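Local coordinates for protein argonaute 5 (Arabidopsis thaliana, PDB 4G0O) that probably binds the 5' end of small guide RNAs through its MID domain, whose nucleotide specificity loop sorts them by their first nucleotide, at residues Ile62-His70 with Lys92-Leu101; Gln34-Met44 with Lys118-Asn129. All coordinates share one frame; numbering follows the deposited sequence.

Interaction 1 of 2, residues Ile62-His70 with Lys92-Leu101; sequences IEEALLDIH and KIKRICETEL. With SO4 (sulfate ion), chain C.
Lys92 NZ meets Glu63 OE1 at 3.3 Å, a weak, hydrogen-bonded salt bridge at the exposed margin where segments 62-70 and 92-101 run at 32° to each other. The lysine leaves its helix with CG anti to the backbone N (chi1 -172°) and bends at chi3, laying its CD against Ile62 CG2 before the ammonium reaches the carboxylate. Beneath this bridge, Leu66 is a knob in the hole formed by Ile93, Ile96, Cys97 and Leu101; its CD2 is 3.8 Å from Ile96 CG2, and its CG is 4.0 Å from Cys97 SG. Leu101 closes the far end: its CD2 touches Leu67 CD1 at 3.7 Å, while its CB makes a CH-pi contact over the face of the His70 ring, 4.1 Å from the centroid. Lys94 points away from helix 62-72; its NZ hydrogen-bonds Ser105 OG and, weakly, Glu98 OE2 and a sulfate oxygen. Lys131 shares that sulfate, an arrangement consistent with the 5'-phosphate pocket of Argonaute MID domains. Ile62 rests on Phe19 and Ile93 on Leu83, both in loops, while Ile93 and Cys97 also touch Cys107 and Ser105 of strand 105-108 in the parallel sheet.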
loop_
_atom_site.group_PDB
_atom_site.type_symbol
_atom_site.label_atom_id
_atom_site.label_comp_id
_atom_site.label_asym_id
_atom_site.label_seq_id
_atom_site.Cartn_x
_atom_site.Cartn_y
_atom_site.Cartn_z
ATOM N N ILE A 62 -12.841 -3.372 -9.522
ATOM C CA ILE A 62 -11.445 -2.879 -9.562
ATOM C C ILE A 62 -11.318 -1.589 -10.387
ATOM O O ILE A 62 -10.813 -0.578 -9.907
ATOM C CB ILE A 62 -10.465 -3.964 -10.100
ATOM C CG1 ILE A 62 -10.169 -5.005 -9.016
ATOM C CG2 ILE A 62 -9.152 -3.351 -10.579
ATOM C CD1 ILE A 62 -9.604 -6.298 -9.550
ATOM N N GLU A 63 -11.797 -1.627 -11.624
ATOM C CA GLU A 63 -11.722 -0.460 -12.496
ATOM C C GLU A 63 -12.411 0.744 -11.842
ATOM O O GLU A 63 -11.823 1.817 -11.751
ATOM C CB GLU A 63 -12.316 -0.774 -13.879
ATOM C CG GLU A 63 -11.599 -1.895 -14.664
ATOM C CD GLU A 63 -12.079 -3.310 -14.313
ATOM O OE1 GLU A 63 -11.909 -4.220 -15.153
ATOM O OE2 GLU A 63 -12.613 -3.533 -13.203
ATOM N N GLU A 64 -13.638 0.533 -11.353
ATOM C CA GLU A 64 -14.439 1.561 -10.668
ATOM C C GLU A 64 -13.771 2.171 -9.431
ATOM O O GLU A 64 -13.720 3.393 -9.293
ATOM C CB GLU A 64 -15.813 0.986 -10.253
ATOM C CG GLU A 64 -16.766 1.997 -9.593
ATOM C CD GLU A 64 -17.211 1.629 -8.165
ATOM O OE1 GLU A 64 -16.337 1.334 -7.310
ATOM O OE2 GLU A 64 -18.449 1.652 -7.898
ATOM N N ALA A 65 -13.300 1.313 -8.521
ATOM C CA ALA A 65 -12.701 1.754 -7.255
ATOM C C ALA A 65 -11.436 2.561 -7.485
ATOM O O ALA A 65 -11.253 3.624 -6.908
ATOM C CB ALA A 65 -12.381 0.554 -6.372
ATOM N N LEU A 66 -10.566 2.052 -8.343
ATOM C CA LEU A 66 -9.292 2.709 -8.591
ATOM C C LEU A 66 -9.537 4.102 -9.169
ATOM O O LEU A 66 -8.948 5.084 -8.717
ATOM C CB LEU A 66 -8.453 1.855 -9.548
ATOM C CG LEU A 66 -7.316 0.968 -9.015
ATOM C CD1 LEU A 66 -7.226 0.887 -7.466
ATOM C CD2 LEU A 66 -7.383 -0.417 -9.642
ATOM N N LEU A 67 -10.431 4.198 -10.147
ATOM C CA LEU A 67 -10.696 5.497 -10.767
ATOM C C LEU A 67 -11.399 6.430 -9.789
ATOM O O LEU A 67 -11.190 7.637 -9.815
ATOM C CB LEU A 67 -11.487 5.363 -12.070
ATOM C CG LEU A 67 -11.763 6.711 -12.762
ATOM C CD1 LEU A 67 -10.494 7.277 -13.379
ATOM C CD2 LEU A 67 -12.880 6.605 -13.800
ATOM N N ASP A 68 -12.214 5.873 -8.904
ATOM C CA ASP A 68 -12.883 6.693 -7.893
ATOM C C ASP A 68 -11.851 7.287 -6.937
ATOM O O ASP A 68 -11.856 8.486 -6.650
ATOM C CB ASP A 68 -13.890 5.851 -7.107
ATOM C CG ASP A 68 -14.585 6.636 -6.010
ATOM O OD1 ASP A 68 -14.687 6.103 -4.883
ATOM O OD2 ASP A 68 -15.051 7.768 -6.271
ATOM N N ILE A 69 -10.953 6.437 -6.455
ATOM C CA ILE A 69 -9.938 6.864 -5.487
ATOM C C ILE A 69 -9.057 7.935 -6.096
ATOM O O ILE A 69 -8.717 8.928 -5.454
ATOM C CB ILE A 69 -9.099 5.673 -5.060
ATOM C CG1 ILE A 69 -9.878 4.882 -4.015
ATOM C CG2 ILE A 69 -7.758 6.123 -4.495
ATOM C CD1 ILE A 69 -9.811 3.443 -4.220
ATOM N N HIS A 70 -8.728 7.730 -7.363
ATOM C CA HIS A 70 -7.886 8.646 -8.103
ATOM C C HIS A 70 -8.515 10.017 -8.288
ATOM O O HIS A 70 -7.806 11.015 -8.243
ATOM C CB HIS A 70 -7.538 8.065 -9.465
ATOM C CG HIS A 70 -6.795 9.014 -10.342
ATOM N ND1 HIS A 70 -5.601 9.592 -9.970
ATOM C CD2 HIS A 70 -7.083 9.504 -11.575
ATOM C CE1 HIS A 70 -5.175 10.380 -10.942
ATOM N NE2 HIS A 70 -6.062 10.346 -11.927
ATOM N N LYS A 92 -3.676 -6.406 -14.107
ATOM C CA LYS A 92 -4.715 -5.411 -14.291
ATOM C C LYS A 92 -4.537 -4.226 -13.326
ATOM O O LYS A 92 -4.565 -3.059 -13.748
ATOM C CB LYS A 92 -6.099 -6.042 -14.093
ATOM C CG LYS A 92 -7.228 -5.095 -14.454
ATOM C CD LYS A 92 -8.558 -5.461 -13.774
ATOM C CE LYS A 92 -9.342 -6.527 -14.533
ATOM N NZ LYS A 92 -10.566 -6.945 -13.775
ATOM N N ILE A 93 -4.345 -4.520 -12.040
ATOM C CA ILE A 93 -4.242 -3.459 -11.035
ATOM C C ILE A 93 -3.028 -2.563 -11.242
ATOM O O ILE A 93 -3.124 -1.344 -11.101
ATOM C CB ILE A 93 -4.240 -4.022 -9.597
ATOM C CG1 ILE A 93 -5.541 -4.781 -9.334
ATOM C CG2 ILE A 93 -4.052 -2.898 -8.558
ATOM C CD1 ILE A 93 -5.573 -5.488 -8.004
ATOM N N LYS A 94 -1.885 -3.155 -11.578
ATOM C CA LYS A 94 -0.668 -2.366 -11.747
ATOM C C LYS A 94 -0.787 -1.504 -12.980
ATOM O O LYS A 94 -0.413 -0.329 -12.963
ATOM C CB LYS A 94 0.549 -3.260 -11.889
ATOM C CG LYS A 94 0.906 -4.003 -10.625
ATOM C CD LYS A 94 1.996 -3.284 -9.846
ATOM C CE LYS A 94 1.443 -2.506 -8.645
ATOM N NZ LYS A 94 2.502 -1.651 -8.005
ATOM N N ARG A 95 -1.297 -2.111 -14.050
ATOM C CA ARG A 95 -1.539 -1.410 -15.303
ATOM C C ARG A 95 -2.413 -0.175 -15.049
ATOM O O ARG A 95 -2.086 0.929 -15.473
ATOM C CB ARG A 95 -2.194 -2.353 -16.334
ATOM C CG ARG A 95 -2.803 -1.617 -17.533
ATOM C CD ARG A 95 -3.471 -2.535 -18.551
ATOM N NE ARG A 95 -4.648 -3.227 -18.020
ATOM C CZ ARG A 95 -5.854 -2.675 -17.893
ATOM N NH1 ARG A 95 -6.871 -3.383 -17.408
ATOM N NH2 ARG A 95 -6.049 -1.413 -18.249
ATOM N N ILE A 96 -3.506 -0.359 -14.324
ATOM C CA ILE A 96 -4.439 0.739 -14.085
ATOM C C ILE A 96 -3.773 1.830 -13.259
ATOM O O ILE A 96 -3.872 3.020 -13.570
ATOM C CB ILE A 96 -5.702 0.243 -13.370
ATOM C CG1 ILE A 96 -6.548 -0.595 -14.328
ATOM C CG2 ILE A 96 -6.506 1.421 -12.811
ATOM C CD1 ILE A 96 -7.646 -1.388 -13.631
ATOM N N CYS A 97 -3.081 1.418 -12.206
ATOM C CA CYS A 97 -2.424 2.374 -11.335
ATOM C C CYS A 97 -1.246 3.054 -12.014
ATOM O O CYS A 97 -1.178 4.291 -12.098
ATOM C CB CYS A 97 -1.950 1.694 -10.047
ATOM S SG CYS A 97 -3.306 1.126 -8.998
ATOM N N GLU A 98 -0.309 2.244 -12.484
ATOM C CA GLU A 98 0.974 2.777 -12.932
ATOM C C GLU A 98 0.849 3.470 -14.281
ATOM O O GLU A 98 1.268 4.616 -14.436
ATOM C CB GLU A 98 2.032 1.670 -12.970
ATOM C CG GLU A 98 2.268 1.035 -11.596
ATOM C CD GLU A 98 3.277 -0.112 -11.623
ATOM O OE1 GLU A 98 3.277 -0.902 -12.595
ATOM O OE2 GLU A 98 4.067 -0.221 -10.657
ATOM N N THR A 99 0.249 2.783 -15.243
ATOM C CA THR A 99 0.135 3.316 -16.585
ATOM C C THR A 99 -1.090 4.217 -16.764
ATOM O O THR A 99 -0.975 5.334 -17.276
ATOM C CB THR A 99 0.107 2.183 -17.643
ATOM O OG1 THR A 99 -1.077 1.400 -17.470
ATOM C CG2 THR A 99 1.311 1.279 -17.497
ATOM N N GLU A 100 -2.265 3.755 -16.339
ATOM C CA GLU A 100 -3.479 4.471 -16.710
ATOM C C GLU A 100 -3.870 5.680 -15.855
ATOM O O GLU A 100 -4.230 6.729 -16.399
ATOM C CB GLU A 100 -4.634 3.497 -16.952
ATOM C CG GLU A 100 -4.679 3.032 -18.428
ATOM C CD GLU A 100 -4.853 1.536 -18.568
ATOM O OE1 GLU A 100 -5.602 0.959 -17.750
ATOM O OE2 GLU A 100 -4.254 0.934 -19.487
ATOM N N LEU A 101 -3.774 5.575 -14.534
ATOM C CA LEU A 101 -4.239 6.686 -13.700
ATOM C C LEU A 101 -3.088 7.522 -13.143
ATOM O O LEU A 101 -3.267 8.692 -12.764
ATOM C CB LEU A 101 -5.118 6.157 -12.572
ATOM C CG LEU A 101 -6.278 5.319 -13.110
ATOM C CD1 LEU A 101 -7.202 4.880 -11.986
ATOM C CD2 LEU A 101 -7.038 6.096 -14.198
HETATM S S SO4 C . 5.244 -4.718 -5.774
HETATM O O1 SO4 C . 5.014 -5.999 -5.095
HETATM O O2 SO4 C . 3.937 -4.203 -6.266
HETATM O O3 SO4 C . 5.903 -3.775 -4.855
HETATM O O4 SO4 C . 6.170 -4.916 -6.899
#

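Interaction 2 of 2, residues Gln34-Met44 with Lys118-Asn129; sequences QLIGMCVSKGM and KQYMENVALKIN
Met121, Leu35 and Met38 bury the most surface in this crossing, in which the axes of segments 34-42 and 118-129 approach to 8.8 Å at an angle of 65°. Met121 sends its methyl CE onto the backbone at the Gln34-Leu35 junction, 3.2 Å from Leu35 N and 3.5 Å from Gln34 CB. Leu35 answers as a knob among Met121, Val124, Ala125 and Ile128: its CD1 lies 3.7 Å from Val124 CG1 and meets Ile128 CD1 tip to tip, while its CD2 rests over Met121 O. Cut back to an alanine, this position would probably open a gap beside Val124 CG1 and Ile128 CD1, which would lose the leucine methyl they pack on. Met38 fills the next hole, lined by Lys118, Met121, Glu122 and Ala125. With CG anti to the backbone N (chi1 178°), Met38 brings that CG to 3.5 Å from Met121 O, and bends at the next two torsions carry CE round to Lys118 O. One turn beyond Met121, small Ala125 lets the backbones come close, its CB 3.6 Å from Cys39 SG. The helix 27-42 then ends in a Schellman motif at Gly43, and Met44 slides past Asn129, its CG 3.6 Å from Asn129 OD1, an oxygen that accepts from Ala9 N. Lys42 lays its CE across Glu122 CG at about a right angle, but its NZ bonds Lys3 O and stays beyond salt-bridge range of the carboxylate. The two helices are thus joined by the carbon ends of methionines laid on backbone and by apolar side chains packed together, with the polar ends of Lys42 and Asn129 tied to the N-terminal strands; cohesion here comes from shape and apolar burial.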
loop_
_atom_site.group_PDB
_atom_site.type_symbol
_atom_site.label_atom_id
_atom_site.label_comp_id
_atom_site.label_asym_id
_atom_site.label_seq_id
_atom_site.Cartn_x
_atom_site.Cartn_y
_atom_site.Cartn_z
ATOM N N GLN A 34 0.421 -0.988 11.501
ATOM C CA GLN A 34 1.733 -1.565 11.772
ATOM C C GLN A 34 2.746 -1.294 10.653
ATOM O O GLN A 34 3.911 -0.998 10.929
ATOM C CB GLN A 34 1.628 -3.072 12.057
ATOM C CG GLN A 34 1.072 -3.410 13.436
ATOM C CD GLN A 34 0.867 -4.911 13.652
ATOM O OE1 GLN A 34 1.635 -5.749 13.157
ATOM N NE2 GLN A 34 -0.176 -5.251 14.399
ATOM N N LEU A 35 2.301 -1.389 9.398
ATOM C CA LEU A 35 3.187 -1.202 8.244
ATOM C C LEU A 35 3.803 0.191 8.292
ATOM O O LEU A 35 5.019 0.346 8.168
ATOM C CB LEU A 35 2.419 -1.391 6.938
ATOM C CG LEU A 35 3.123 -2.095 5.771
ATOM C CD1 LEU A 35 2.444 -1.722 4.495
ATOM C CD2 LEU A 35 4.634 -1.818 5.687
ATOM N N ILE A 36 2.959 1.196 8.511
ATOM C CA ILE A 36 3.417 2.576 8.640
ATOM C C ILE A 36 4.381 2.771 9.816
ATOM O O ILE A 36 5.368 3.497 9.688
ATOM C CB ILE A 36 2.229 3.537 8.717
ATOM C CG1 ILE A 36 1.717 3.805 7.306
ATOM C CG2 ILE A 36 2.610 4.859 9.380
ATOM C CD1 ILE A 36 0.321 4.359 7.276
ATOM N N GLY A 37 4.111 2.097 10.935
ATOM C CA GLY A 37 5.007 2.111 12.077
ATOM C C GLY A 37 6.363 1.531 11.715
ATOM O O GLY A 37 7.396 2.007 12.173
ATOM N N MET A 38 6.347 0.499 10.877
ATOM C CA MET A 38 7.568 -0.112 10.357
ATOM C C MET A 38 8.277 0.804 9.337
ATOM O O MET A 38 9.498 0.960 9.384
ATOM C CB MET A 38 7.248 -1.491 9.755
ATOM C CG MET A 38 8.431 -2.222 9.140
ATOM S SD MET A 38 9.833 -2.499 10.264
ATOM C CE MET A 38 9.186 -3.783 11.359
ATOM N N CYS A 39 7.522 1.417 8.424
ATOM C CA CYS A 39 8.102 2.422 7.533
ATOM C C CYS A 39 8.768 3.518 8.364
ATOM O O CYS A 39 9.892 3.929 8.087
ATOM C CB CYS A 39 7.032 3.052 6.628
ATOM S SG CYS A 39 6.410 1.991 5.262
ATOM N N VAL A 40 8.065 3.986 9.392
ATOM C CA VAL A 40 8.549 5.119 10.172
ATOM C C VAL A 40 9.775 4.777 11.024
ATOM O O VAL A 40 10.740 5.537 11.059
ATOM C CB VAL A 40 7.430 5.760 11.015
ATOM C CG1 VAL A 40 8.016 6.572 12.169
ATOM C CG2 VAL A 40 6.560 6.646 10.113
ATOM N N SER A 41 9.756 3.621 11.679
ATOM C CA SER A 41 10.924 3.198 12.458
ATOM C C SER A 41 12.180 3.118 11.592
ATOM O O SER A 41 13.289 3.287 12.094
ATOM C CB SER A 41 10.686 1.842 13.125
ATOM O OG SER A 41 10.411 0.850 12.148
ATOM N N LYS A 42 12.009 2.865 10.294
ATOM C CA LYS A 42 13.164 2.699 9.408
ATOM C C LYS A 42 13.640 4.005 8.769
ATOM O O LYS A 42 14.709 4.035 8.159
ATOM C CB LYS A 42 12.911 1.625 8.349
ATOM C CG LYS A 42 12.695 0.227 8.933
ATOM C CD LYS A 42 12.751 -0.860 7.864
ATOM C CE LYS A 42 14.059 -1.660 7.949
ATOM N NZ LYS A 42 15.223 -0.933 7.378
ATOM N N GLY A 43 12.862 5.078 8.917
ATOM C CA GLY A 43 13.326 6.395 8.511
ATOM C C GLY A 43 12.347 7.243 7.723
ATOM O O GLY A 43 12.625 8.414 7.449
ATOM N N MET A 44 11.206 6.673 7.349
ATOM C CA MET A 44 10.201 7.433 6.599
ATOM C C MET A 44 9.401 8.314 7.533
ATOM O O MET A 44 9.464 8.151 8.759
ATOM C CB MET A 44 9.242 6.509 5.850
ATOM C CG MET A 44 9.901 5.701 4.755
ATOM S SD MET A 44 8.673 4.853 3.757
ATOM C CE MET A 44 8.139 6.203 2.686
ATOM N N LYS A 118 6.405 -9.437 10.758
ATOM C CA LYS A 118 7.127 -8.178 10.819
ATOM C C LYS A 118 8.298 -8.087 9.832
ATOM O O LYS A 118 8.727 -6.978 9.473
ATOM C CB LYS A 118 7.559 -7.867 12.252
ATOM C CG LYS A 118 6.823 -6.675 12.823
ATOM C CD LYS A 118 6.572 -6.822 14.314
ATOM C CE LYS A 118 7.828 -6.652 15.116
ATOM N NZ LYS A 118 7.480 -6.715 16.577
ATOM N N GLN A 119 8.796 -9.237 9.383
ATOM C CA GLN A 119 9.827 -9.261 8.350
ATOM C C GLN A 119 9.224 -9.019 6.961
ATOM O O GLN A 119 9.891 -8.506 6.054
ATOM C CB GLN A 119 10.600 -10.580 8.367
ATOM C CG GLN A 119 11.658 -10.706 7.269
ATOM C CD GLN A 119 12.808 -9.691 7.402
ATOM O OE1 GLN A 119 12.635 -8.487 7.164
ATOM N NE2 GLN A 119 13.989 -10.183 7.770
ATOM N N TYR A 120 7.961 -9.396 6.795
ATOM C CA TYR A 120 7.254 -9.116 5.550
ATOM C C TYR A 120 7.048 -7.611 5.429
ATOM O O TYR A 120 7.296 -7.012 4.376
ATOM C CB TYR A 120 5.914 -9.855 5.522
ATOM C CG TYR A 120 4.963 -9.430 4.421
ATOM C CD1 TYR A 120 5.172 -9.814 3.107
ATOM C CD2 TYR A 120 3.826 -8.680 4.709
ATOM C CE1 TYR A 120 4.276 -9.446 2.091
ATOM C CE2 TYR A 120 2.929 -8.302 3.707
ATOM C CZ TYR A 120 3.161 -8.690 2.396
ATOM O OH TYR A 120 2.278 -8.323 1.392
ATOM N N MET A 121 6.623 -7.000 6.527
ATOM C CA MET A 121 6.409 -5.564 6.568
ATOM C C MET A 121 7.714 -4.764 6.497
ATOM O O MET A 121 7.730 -3.625 6.011
ATOM C CB MET A 121 5.589 -5.199 7.798
ATOM C CG MET A 121 4.184 -5.838 7.762
ATOM S SD MET A 121 3.350 -5.669 9.340
ATOM C CE MET A 121 2.101 -4.511 8.928
ATOM N N GLU A 122 8.805 -5.350 6.980
ATOM C CA GLU A 122 10.114 -4.743 6.765
ATOM C C GLU A 122 10.390 -4.652 5.262
ATOM O O GLU A 122 10.691 -3.580 4.744
ATOM C CB GLU A 122 11.213 -5.539 7.481
ATOM C CG GLU A 122 12.598 -4.931 7.326
ATOM C CD GLU A 122 13.610 -5.452 8.345
ATOM O OE1 GLU A 122 13.197 -6.046 9.375
ATOM O OE2 GLU A 122 14.821 -5.258 8.103
ATOM N N ASN A 123 10.250 -5.781 4.568
ATOM C CA ASN A 123 10.383 -5.843 3.106
ATOM C C ASN A 123 9.486 -4.866 2.340
ATOM O O ASN A 123 9.951 -4.139 1.463
ATOM C CB ASN A 123 10.107 -7.263 2.604
ATOM C CG ASN A 123 11.218 -8.218 2.939
ATOM O OD1 ASN A 123 12.278 -8.187 2.313
ATOM N ND2 ASN A 123 10.987 -9.088 3.921
ATOM N N VAL A 124 8.200 -4.871 2.663
ATOM C CA VAL A 124 7.250 -3.940 2.059
ATOM C C VAL A 124 7.627 -2.489 2.332
ATOM O O VAL A 124 7.593 -1.653 1.425
ATOM C CB VAL A 124 5.819 -4.224 2.555
ATOM C CG1 VAL A 124 4.839 -3.128 2.110
ATOM C CG2 VAL A 124 5.381 -5.599 2.076
ATOM N N ALA A 125 7.989 -2.185 3.573
ATOM C CA ALA A 125 8.385 -0.822 3.940
ATOM C C ALA A 125 9.523 -0.283 3.060
ATOM O O ALA A 125 9.482 0.854 2.611
ATOM C CB ALA A 125 8.772 -0.751 5.418
ATOM N N LEU A 126 10.522 -1.108 2.794
ATOM C CA LEU A 126 11.652 -0.669 1.973
ATOM C C LEU A 126 11.214 -0.504 0.517
ATOM O O LEU A 126 11.667 0.416 -0.170
ATOM C CB LEU A 126 12.793 -1.675 2.060
ATOM C CG LEU A 126 13.542 -1.739 3.393
ATOM C CD1 LEU A 126 14.281 -3.072 3.520
ATOM C CD2 LEU A 126 14.510 -0.563 3.505
ATOM N N LYS A 127 10.337 -1.400 0.058
ATOM C CA LYS A 127 9.744 -1.286 -1.274
ATOM C C LYS A 127 8.965 0.014 -1.384
ATOM O O LYS A 127 9.084 0.724 -2.366
ATOM C CB LYS A 127 8.825 -2.474 -1.569
ATOM C CG LYS A 127 9.526 -3.840 -1.598
ATOM C CD LYS A 127 8.484 -4.951 -1.596
ATOM C CE LYS A 127 9.107 -6.335 -1.744
ATOM N NZ LYS A 127 8.051 -7.405 -1.726
ATOM N N ILE A 128 8.180 0.330 -0.357
ATOM C CA ILE A 128 7.430 1.584 -0.329
ATOM C C ILE A 128 8.332 2.823 -0.320
ATOM O O ILE A 128 8.009 3.814 -0.952
ATOM C CB ILE A 128 6.431 1.616 0.862
ATOM C CG1 ILE A 128 5.191 0.772 0.544
ATOM C CG2 ILE A 128 6.000 3.034 1.191
ATOM C CD1 ILE A 128 4.368 0.463 1.772
ATOM N N ASN A 129 9.463 2.768 0.385
ATOM C CA ASN A 129 10.386 3.915 0.434
ATOM C C ASN A 129 10.937 4.302 -0.931
ATOM O O ASN A 129 10.955 5.470 -1.280
ATOM C CB ASN A 129 11.552 3.667 1.400
ATOM C CG ASN A 129 12.428 4.903 1.590
ATOM O OD1 ASN A 129 11.926 6.001 1.785
ATOM N ND2 ASN A 129 13.744 4.723 1.513
#

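The two interactions lie on opposite sides of the chain's centre, their own centres 24 Å apart and their nearest atoms about 9 Å apart. Along the chain, helix 27-42 comes first, then both helices of interaction 1, and finally helix 118-131, so interaction 2 brings together segments that bracket interaction 1. Helices 90-101 and 118-131 both pack on strand 105-108 of the parallel sheet. They also converge on the sulfate, probably from the crystallisation liquor, through a weak bond from Lys94 and one from Lys131, just beyond 118-129. One helix from each contact thus probably helps to shape the phosphate-binding part of this MID domain.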